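Long-range contacts in glucose 1-dehydrogenase (Haloferax mediterranei, PDB 2VWP), which oxidises D-glucose and several other aldose sugars with NADP(+) or NAD(+) as electron acceptor, using a catalytic zinc ion: residues T86-P91 against G300-H305; P151-E156 against E307-A312. All blocks are in the same frame, centred on the assembly; numbering follows the deposited sequence.

Contact 1. Residues T86-P91 against G300-H305; sequences TVRRPP and GSVNSH. With NDP (NADPH dihydro-nicotinamide-adenine-dinucleotide phosphate), chain B.
The Arg88 guanidinium stacks on the Asn303 amide, the two side chains crossing obliquely. The two planes are 16° apart, with Asn303 CB over one guanidinium face, offset toward the rim. Asn303 OD1 sits 3.1 Å from Arg88 CD. It does not bond to Arg88 NE, the angle being poor. The arginine chain is extended from CG to NE (chi2 -175°), which carries NH2 on to Val302 CG1. Glu114, a substrate-binding residue, takes NE in a salt bridge.

Two van der Waals contacts set a carbon against a nitrogen. Val87 CB meets Asn303 ND2, and Thr86 CG2 lies 4.0 Å from His305 ND1.

Polar links across the contact run through one water. It accepts from Val87 N at 2.8 Å and weakly from Asn303 ND2, and it donates to Ser304 O.

The cofactor is held by the backbone of 300-305. Asn303 N gives a bond of 2.9 Å to NADPH O7N, with an N-H...O angle of 161°. NADPH N7N donates to Ser301 O at 2.8 Å. One bond to O7N and one from N7N hold the carboxamide and fix its rotation.

With an alanine at Arg88, Glu114 would probably lose this salt-bridge partner and the Asn303 amide its stacking surface. Asn303 binds substrate, and its backbone N binds the cofactor, so the contact joins the GroES-like catalytic part to the nicotinamide pocket by stacking and a shared water.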
loop_
_atom_site.group_PDB
_atom_site.type_symbol
_atom_site.label_atom_id
_atom_site.label_comp_id
_atom_site.label_asym_id
_atom_site.label_seq_id
_atom_site.Cartn_x
_atom_site.Cartn_y
_atom_site.Cartn_z
ATOM N N THR A 86 18.503 -5.323 -18.702
ATOM C CA THR A 86 17.961 -4.579 -17.560
ATOM C C THR A 86 18.743 -3.273 -17.426
ATOM O O THR A 86 19.800 -3.114 -18.040
ATOM C CB THR A 86 18.028 -5.355 -16.216
ATOM O OG1 THR A 86 19.407 -5.589 -15.862
ATOM C CG2 THR A 86 17.282 -6.701 -16.308
ATOM N N VAL A 87 18.237 -2.362 -16.606
ATOM C CA VAL A 87 18.812 -1.022 -16.498
ATOM C C VAL A 87 19.813 -0.888 -15.349
ATOM O O VAL A 87 20.838 -0.208 -15.506
ATOM C CB VAL A 87 17.715 0.070 -16.393
ATOM C CG1 VAL A 87 18.338 1.498 -16.418
ATOM C CG2 VAL A 87 16.707 -0.090 -17.541
ATOM N N ARG A 88 19.540 -1.540 -14.217
ATOM C CA ARG A 88 20.340 -1.307 -13.003
ATOM C C ARG A 88 21.617 -2.138 -12.943
ATOM O O ARG A 88 21.612 -3.331 -13.231
ATOM C CB ARG A 88 19.505 -1.458 -11.721
ATOM C CG ARG A 88 18.585 -0.258 -11.517
ATOM C CD ARG A 88 17.823 -0.275 -10.215
ATOM N NE ARG A 88 17.047 0.957 -10.076
ATOM C CZ ARG A 88 16.446 1.343 -8.952
ATOM N NH1 ARG A 88 16.496 0.583 -7.855
ATOM N NH2 ARG A 88 15.774 2.478 -8.932
ATOM N N ARG A 89 22.721 -1.470 -12.625
ATOM C CA ARG A 89 23.999 -2.150 -12.407
ATOM C C ARG A 89 24.553 -1.731 -11.040
ATOM O O ARG A 89 24.173 -0.671 -10.516
ATOM C CB ARG A 89 24.999 -1.806 -13.526
ATOM C CG ARG A 89 24.560 -2.246 -14.929
ATOM C CD ARG A 89 24.598 -3.765 -15.147
ATOM N NE ARG A 89 24.162 -4.064 -16.510
ATOM C CZ ARG A 89 22.887 -4.200 -16.883
ATOM N NH1 ARG A 89 21.910 -4.117 -15.986
ATOM N NH2 ARG A 89 22.590 -4.437 -18.151
ATOM N N PRO A 90 25.445 -2.552 -10.450
ATOM C CA PRO A 90 26.065 -2.196 -9.153
ATOM C C PRO A 90 26.707 -0.796 -9.124
ATOM O O PRO A 90 27.208 -0.320 -10.155
ATOM C CB PRO A 90 27.114 -3.295 -8.946
ATOM C CG PRO A 90 26.614 -4.454 -9.741
ATOM C CD PRO A 90 25.890 -3.876 -10.938
ATOM N N PRO A 91 26.688 -0.122 -7.954
ATOM C CA PRO A 91 27.331 1.196 -7.885
ATOM C C PRO A 91 28.865 1.074 -7.794
ATOM O O PRO A 91 29.399 -0.040 -7.871
ATOM C CB PRO A 91 26.738 1.806 -6.610
ATOM C CG PRO A 91 26.453 0.629 -5.737
ATOM C CD PRO A 91 26.112 -0.525 -6.656
ATOM N N GLY A 300 4.046 2.616 -4.153
ATOM C CA GLY A 300 5.007 3.224 -5.100
ATOM C C GLY A 300 5.874 2.152 -5.728
ATOM O O GLY A 300 6.164 1.145 -5.097
ATOM N N SER A 301 6.290 2.357 -6.977
ATOM C CA SER A 301 7.107 1.367 -7.678
ATOM C C SER A 301 8.091 2.042 -8.623
ATOM O O SER A 301 7.748 3.010 -9.309
ATOM C CB SER A 301 6.213 0.375 -8.440
ATOM O OG SER A 301 6.978 -0.589 -9.126
ATOM N N VAL A 302 9.312 1.523 -8.668
ATOM C CA VAL A 302 10.334 2.076 -9.559
ATOM C C VAL A 302 11.160 0.950 -10.159
ATOM O O VAL A 302 11.406 -0.062 -9.493
ATOM C CB VAL A 302 11.215 3.177 -8.850
ATOM C CG1 VAL A 302 12.028 2.582 -7.698
ATOM C CG2 VAL A 302 12.136 3.876 -9.857
ATOM N N ASN A 303 11.529 1.102 -11.437
ATOM C CA ASN A 303 12.422 0.165 -12.108
ATOM C C ASN A 303 11.703 -1.194 -12.269
ATOM O O ASN A 303 10.466 -1.271 -12.201
ATOM C CB ASN A 303 13.772 0.060 -11.327
ATOM C CG ASN A 303 14.889 -0.622 -12.114
ATOM O OD1 ASN A 303 15.410 -1.654 -11.686
ATOM N ND2 ASN A 303 15.283 -0.036 -13.247
ATOM N N SER A 304 12.474 -2.250 -12.492
ATOM C CA SER A 304 11.939 -3.584 -12.765
ATOM C C SER A 304 13.115 -4.541 -12.920
ATOM O O SER A 304 14.256 -4.105 -13.065
ATOM C CB SER A 304 11.088 -3.594 -14.050
ATOM O OG SER A 304 11.817 -3.107 -15.184
ATOM N N HIS A 305 12.832 -5.840 -12.903
ATOM C CA HIS A 305 13.878 -6.837 -13.059
ATOM C C HIS A 305 13.478 -7.976 -13.984
ATOM O O HIS A 305 12.445 -7.901 -14.660
ATOM C CB HIS A 305 14.400 -7.339 -11.698
ATOM C CG HIS A 305 15.822 -7.815 -11.747
ATOM N ND1 HIS A 305 16.836 -7.077 -12.329
ATOM C CD2 HIS A 305 16.397 -8.955 -11.299
ATOM C CE1 HIS A 305 17.971 -7.745 -12.241
ATOM N NE2 HIS A 305 17.733 -8.886 -11.619
HETATM P PA NDP B . 5.081 11.753 -19.800
HETATM O O1A NDP B . 5.309 11.680 -21.265
HETATM O O2A NDP B . 5.445 13.090 -19.230
HETATM O O5B NDP B . 3.543 11.427 -19.483
HETATM C C5B NDP B . 2.852 12.166 -18.516
HETATM C C4B NDP B . 1.526 12.545 -19.133
HETATM O O4B NDP B . 0.708 12.999 -18.088
HETATM C C3B NDP B . 1.659 13.667 -20.166
HETATM O O3B NDP B . 1.157 13.240 -21.426
HETATM C C2B NDP B . 0.871 14.816 -19.555
HETATM O O2B NDP B . 0.009 15.458 -20.464
HETATM C C1B NDP B . -0.002 14.118 -18.524
HETATM N N9A NDP B . -0.327 14.996 -17.395
HETATM C C8A NDP B . 0.523 15.655 -16.531
HETATM N N7A NDP B . -0.244 16.352 -15.650
HETATM C C5A NDP B . -1.555 16.143 -15.961
HETATM C C6A NDP B . -2.759 16.595 -15.418
HETATM N N6A NDP B . -2.783 17.532 -14.459
HETATM N N1A NDP B . -3.945 16.172 -15.993
HETATM C C2A NDP B . -3.966 15.328 -17.080
HETATM N N3A NDP B . -2.787 14.881 -17.601
HETATM C C4A NDP B . -1.611 15.286 -17.056
HETATM O O3 NDP B . 5.931 10.547 -19.104
HETATM P PN NDP B . 5.718 8.924 -19.222
HETATM O O1N NDP B . 4.333 8.524 -19.567
HETATM O O2N NDP B . 6.810 8.317 -20.030
HETATM O O5D NDP B . 5.968 8.636 -17.643
HETATM C C5D NDP B . 4.990 9.047 -16.693
HETATM C C4D NDP B . 5.557 9.408 -15.312
HETATM O O4D NDP B . 6.100 8.240 -14.720
HETATM C C3D NDP B . 6.655 10.477 -15.305
HETATM O O3D NDP B . 6.564 11.283 -14.140
HETATM C C2D NDP B . 7.932 9.669 -15.213
HETATM O O2D NDP B . 8.940 10.350 -14.505
HETATM C C1D NDP B . 7.468 8.448 -14.424
HETATM N N1N NDP B . 8.206 7.229 -14.744
HETATM C C2N NDP B . 8.451 6.398 -13.692
HETATM C C3N NDP B . 8.978 5.125 -13.844
HETATM C C7N NDP B . 9.209 4.285 -12.606
HETATM O O7N NDP B . 9.976 3.126 -12.741
HETATM N N7N NDP B . 8.683 4.646 -11.423
HETATM C C4N NDP B . 9.334 4.601 -15.228
HETATM C C5N NDP B . 9.011 5.603 -16.316
HETATM C C6N NDP B . 8.465 6.856 -16.036
HETATM P P2B NDP B . 0.469 16.706 -21.373
HETATM O O1X NDP B . 1.574 16.293 -22.315
HETATM O O2X NDP B . 1.033 17.807 -20.497
HETATM O O3X NDP B . -0.824 17.069 -22.081
HETATM O O HOH W 1 15.855 -2.517 -15.160
#

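Contact 2. Residues P151-E156 against E307-A312; sequences PISITE and EHFEAA. With NDP (NADPH dihydro-nicotinamide-adenine-dinucleotide phosphate), chain B.
Ser153 sits over one face of the Phe309 ring. Its CB lies 4.0 Å from the ring centroid, 22° off the normal, a CH-pi contact. Its OG is also over that face, 3.3 Å from Phe309 CE1 and offset toward the rim. From the same helix as Phe309, His308 CB packs 3.6 Å from Ser153 O. Ile152 CG2 presses on Ala312 CB at 3.5 Å, tighter than usual van der Waals contact. The small Ser153 and Ala312 are consistent with the close approach of the segment axes, 8.0 Å, at a crossing angle of 111°.

Glu156 folds over segment 307-312. Its chain is bent at chi2 (-75°), which brings CD to 3.8 Å from Ala311 CB. OE2 lies near Ala311 O, but both are acceptors and do not bond. The carboxylate is instead hydrogen-bonded to Thr315 through OE2.

The next shell fixes these groups. Ser153 OG is hydrogen-bonded to Ser304 OG and to Glu150 O. Glu150 binds the catalytic zinc and the substrate. His308 is held at both ring nitrogens, ND1 by His305 N and NE2 by Glu160.

Ile154 is on the far side of its helix, with CD1 3.6 Å from NADPH O7N. Helix 149-165 therefore lies between the cofactor and helix 306-318. Helix 183-194 packs on it through Met191, and Val136 of strand 135-137 touches Phe309 and Glu310.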
loop_
_atom_site.group_PDB
_atom_site.type_symbol
_atom_site.label_atom_id
_atom_site.label_comp_id
_atom_site.label_asym_id
_atom_site.label_seq_id
_atom_site.Cartn_x
_atom_site.Cartn_y
_atom_site.Cartn_z
ATOM N N PRO A 151 9.867 -0.601 -20.983
ATOM C CA PRO A 151 8.719 0.112 -20.347
ATOM C C PRO A 151 7.531 -0.778 -19.960
ATOM O O PRO A 151 6.902 -0.523 -18.947
ATOM C CB PRO A 151 8.320 1.198 -21.377
ATOM C CG PRO A 151 8.959 0.816 -22.652
ATOM C CD PRO A 151 10.205 -0.028 -22.299
ATOM N N ILE A 152 7.229 -1.806 -20.753
ATOM C CA ILE A 152 6.204 -2.784 -20.342
ATOM C C ILE A 152 6.555 -3.377 -18.980
ATOM O O ILE A 152 5.684 -3.515 -18.143
ATOM C CB ILE A 152 5.947 -3.877 -21.416
ATOM C CG1 ILE A 152 5.319 -3.218 -22.652
ATOM C CG2 ILE A 152 5.016 -4.992 -20.880
ATOM C CD1 ILE A 152 5.357 -4.049 -23.918
ATOM N N SER A 153 7.836 -3.702 -18.775
ATOM C CA SER A 153 8.325 -4.331 -17.539
ATOM C C SER A 153 8.156 -3.428 -16.305
ATOM O O SER A 153 7.937 -3.919 -15.208
ATOM C CB SER A 153 9.798 -4.802 -17.690
ATOM O OG SER A 153 10.735 -3.762 -17.420
ATOM N N ILE A 154 8.246 -2.115 -16.495
ATOM C CA ILE A 154 7.989 -1.152 -15.424
ATOM C C ILE A 154 6.578 -1.351 -14.837
ATOM O O ILE A 154 6.382 -1.387 -13.600
ATOM C CB ILE A 154 8.146 0.311 -15.938
ATOM C CG1 ILE A 154 9.601 0.609 -16.356
ATOM C CG2 ILE A 154 7.605 1.300 -14.895
ATOM C CD1 ILE A 154 10.638 0.633 -15.187
ATOM N N THR A 155 5.612 -1.496 -15.744
ATOM C CA THR A 155 4.209 -1.748 -15.384
ATOM C C THR A 155 4.024 -3.155 -14.804
ATOM O O THR A 155 3.264 -3.332 -13.833
ATOM C CB THR A 155 3.271 -1.485 -16.600
ATOM O OG1 THR A 155 3.351 -0.099 -16.928
ATOM C CG2 THR A 155 1.787 -1.845 -16.309
ATOM N N GLU A 156 4.715 -4.143 -15.379
ATOM C CA GLU A 156 4.657 -5.519 -14.830
ATOM C C GLU A 156 5.003 -5.567 -13.350
ATOM O O GLU A 156 4.298 -6.201 -12.575
ATOM C CB GLU A 156 5.540 -6.519 -15.607
ATOM C CG GLU A 156 5.179 -6.696 -17.075
ATOM C CD GLU A 156 3.915 -7.529 -17.318
ATOM O OE1 GLU A 156 3.237 -7.944 -16.359
ATOM O OE2 GLU A 156 3.600 -7.770 -18.495
ATOM N N GLU A 307 12.315 -11.132 -14.106
ATOM C CA GLU A 307 10.983 -11.700 -14.060
ATOM C C GLU A 307 9.961 -10.791 -14.767
ATOM O O GLU A 307 9.112 -11.268 -15.516
ATOM C CB GLU A 307 10.590 -11.951 -12.588
ATOM C CG GLU A 307 11.710 -12.602 -11.712
ATOM C CD GLU A 307 12.955 -11.692 -11.427
ATOM O OE1 GLU A 307 12.819 -10.440 -11.311
ATOM O OE2 GLU A 307 14.074 -12.260 -11.284
ATOM N N HIS A 308 10.055 -9.482 -14.532
ATOM C CA HIS A 308 9.164 -8.492 -15.171
ATOM C C HIS A 308 9.409 -8.344 -16.676
ATOM O O HIS A 308 8.465 -8.148 -17.435
ATOM C CB HIS A 308 9.269 -7.146 -14.461
ATOM C CG HIS A 308 9.162 -7.252 -12.970
ATOM N ND1 HIS A 308 10.156 -6.831 -12.118
ATOM C CD2 HIS A 308 8.187 -7.774 -12.182
ATOM C CE1 HIS A 308 9.786 -7.054 -10.868
ATOM N NE2 HIS A 308 8.599 -7.637 -10.881
ATOM N N PHE A 309 10.672 -8.463 -17.104
ATOM C CA PHE A 309 11.002 -8.457 -18.528
ATOM C C PHE A 309 10.461 -9.700 -19.214
ATOM O O PHE A 309 9.951 -9.627 -20.332
ATOM C CB PHE A 309 12.526 -8.313 -18.760
ATOM C CG PHE A 309 13.096 -6.913 -18.487
ATOM C CD1 PHE A 309 13.133 -6.382 -17.205
ATOM C CD2 PHE A 309 13.658 -6.166 -19.523
ATOM C CE1 PHE A 309 13.675 -5.139 -16.953
ATOM C CE2 PHE A 309 14.219 -4.901 -19.281
ATOM C CZ PHE A 309 14.220 -4.387 -17.998
ATOM N N GLU A 310 10.544 -10.854 -18.545
ATOM C CA GLU A 310 9.960 -12.086 -19.113
ATOM C C GLU A 310 8.447 -12.011 -19.258
ATOM O O GLU A 310 7.889 -12.377 -20.303
ATOM C CB GLU A 310 10.348 -13.313 -18.281
ATOM C CG GLU A 310 11.827 -13.625 -18.374
ATOM C CD GLU A 310 12.209 -14.994 -17.805
ATOM O OE1 GLU A 310 11.317 -15.764 -17.350
ATOM O OE2 GLU A 310 13.426 -15.279 -17.823
ATOM N N ALA A 311 7.784 -11.544 -18.199
ATOM C CA ALA A 311 6.339 -11.280 -18.214
ATOM C C ALA A 311 5.968 -10.322 -19.339
ATOM O O ALA A 311 4.965 -10.515 -20.040
ATOM C CB ALA A 311 5.897 -10.700 -16.857
ATOM N N ALA A 312 6.791 -9.286 -19.519
ATOM C CA ALA A 312 6.579 -8.312 -20.586
ATOM C C ALA A 312 6.530 -8.938 -21.974
ATOM O O ALA A 312 5.722 -8.512 -22.805
ATOM C CB ALA A 312 7.658 -7.199 -20.518
HETATM P PA NDP B . 5.081 11.753 -19.800
HETATM O O1A NDP B . 5.309 11.680 -21.265
HETATM O O2A NDP B . 5.445 13.090 -19.230
HETATM O O5B NDP B . 3.543 11.427 -19.483
HETATM C C5B NDP B . 2.852 12.166 -18.516
HETATM C C4B NDP B . 1.526 12.545 -19.133
HETATM O O4B NDP B . 0.708 12.999 -18.088
HETATM C C3B NDP B . 1.659 13.667 -20.166
HETATM O O3B NDP B . 1.157 13.240 -21.426
HETATM C C2B NDP B . 0.871 14.816 -19.555
HETATM O O2B NDP B . 0.009 15.458 -20.464
HETATM C C1B NDP B . -0.002 14.118 -18.524
HETATM N N9A NDP B . -0.327 14.996 -17.395
HETATM C C8A NDP B . 0.523 15.655 -16.531
HETATM N N7A NDP B . -0.244 16.352 -15.650
HETATM C C5A NDP B . -1.555 16.143 -15.961
HETATM C C6A NDP B . -2.759 16.595 -15.418
HETATM N N6A NDP B . -2.783 17.532 -14.459
HETATM N N1A NDP B . -3.945 16.172 -15.993
HETATM C C2A NDP B . -3.966 15.328 -17.080
HETATM N N3A NDP B . -2.787 14.881 -17.601
HETATM C C4A NDP B . -1.611 15.286 -17.056
HETATM O O3 NDP B . 5.931 10.547 -19.104
HETATM P PN NDP B . 5.718 8.924 -19.222
HETATM O O1N NDP B . 4.333 8.524 -19.567
HETATM O O2N NDP B . 6.810 8.317 -20.030
HETATM O O5D NDP B . 5.968 8.636 -17.643
HETATM C C5D NDP B . 4.990 9.047 -16.693
HETATM C C4D NDP B . 5.557 9.408 -15.312
HETATM O O4D NDP B . 6.100 8.240 -14.720
HETATM C C3D NDP B . 6.655 10.477 -15.305
HETATM O O3D NDP B . 6.564 11.283 -14.140
HETATM C C2D NDP B . 7.932 9.669 -15.213
HETATM O O2D NDP B . 8.940 10.350 -14.505
HETATM C C1D NDP B . 7.468 8.448 -14.424
HETATM N N1N NDP B . 8.206 7.229 -14.744
HETATM C C2N NDP B . 8.451 6.398 -13.692
HETATM C C3N NDP B . 8.978 5.125 -13.844
HETATM C C7N NDP B . 9.209 4.285 -12.606
HETATM O O7N NDP B . 9.976 3.126 -12.741
HETATM N N7N NDP B . 8.683 4.646 -11.423
HETATM C C4N NDP B . 9.334 4.601 -15.228
HETATM C C5N NDP B . 9.011 5.603 -16.316
HETATM C C6N NDP B . 8.465 6.856 -16.036
HETATM P P2B NDP B . 0.469 16.706 -21.373
HETATM O O1X NDP B . 1.574 16.293 -22.315
HETATM O O2X NDP B . 1.033 17.807 -20.497
HETATM O O3X NDP B . -0.824 17.069 -22.081
#

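Both contacts are largely buried, and their centres are 12 Å apart. Contact 1 pairs a loop and short strand of the GroES-like region with the loop after strand 297-300. Contact 2 packs two helices of the C-terminal region, and Glu156 and Ala311 at its margin are partly exposed. Contact 1 is more polar, with a stacked guanidinium, a bridging water and backbone bonds to NADPH. Contact 2 relies on van der Waals packing of small, aromatic and aliphatic groups, and touches the cofactor through Ile154. The loop 300-305 leads straight into helix 306-318, which serves contact 2. Phe309 CZ packs on Thr86 CA, and Asn303 O on Ile154 CD1.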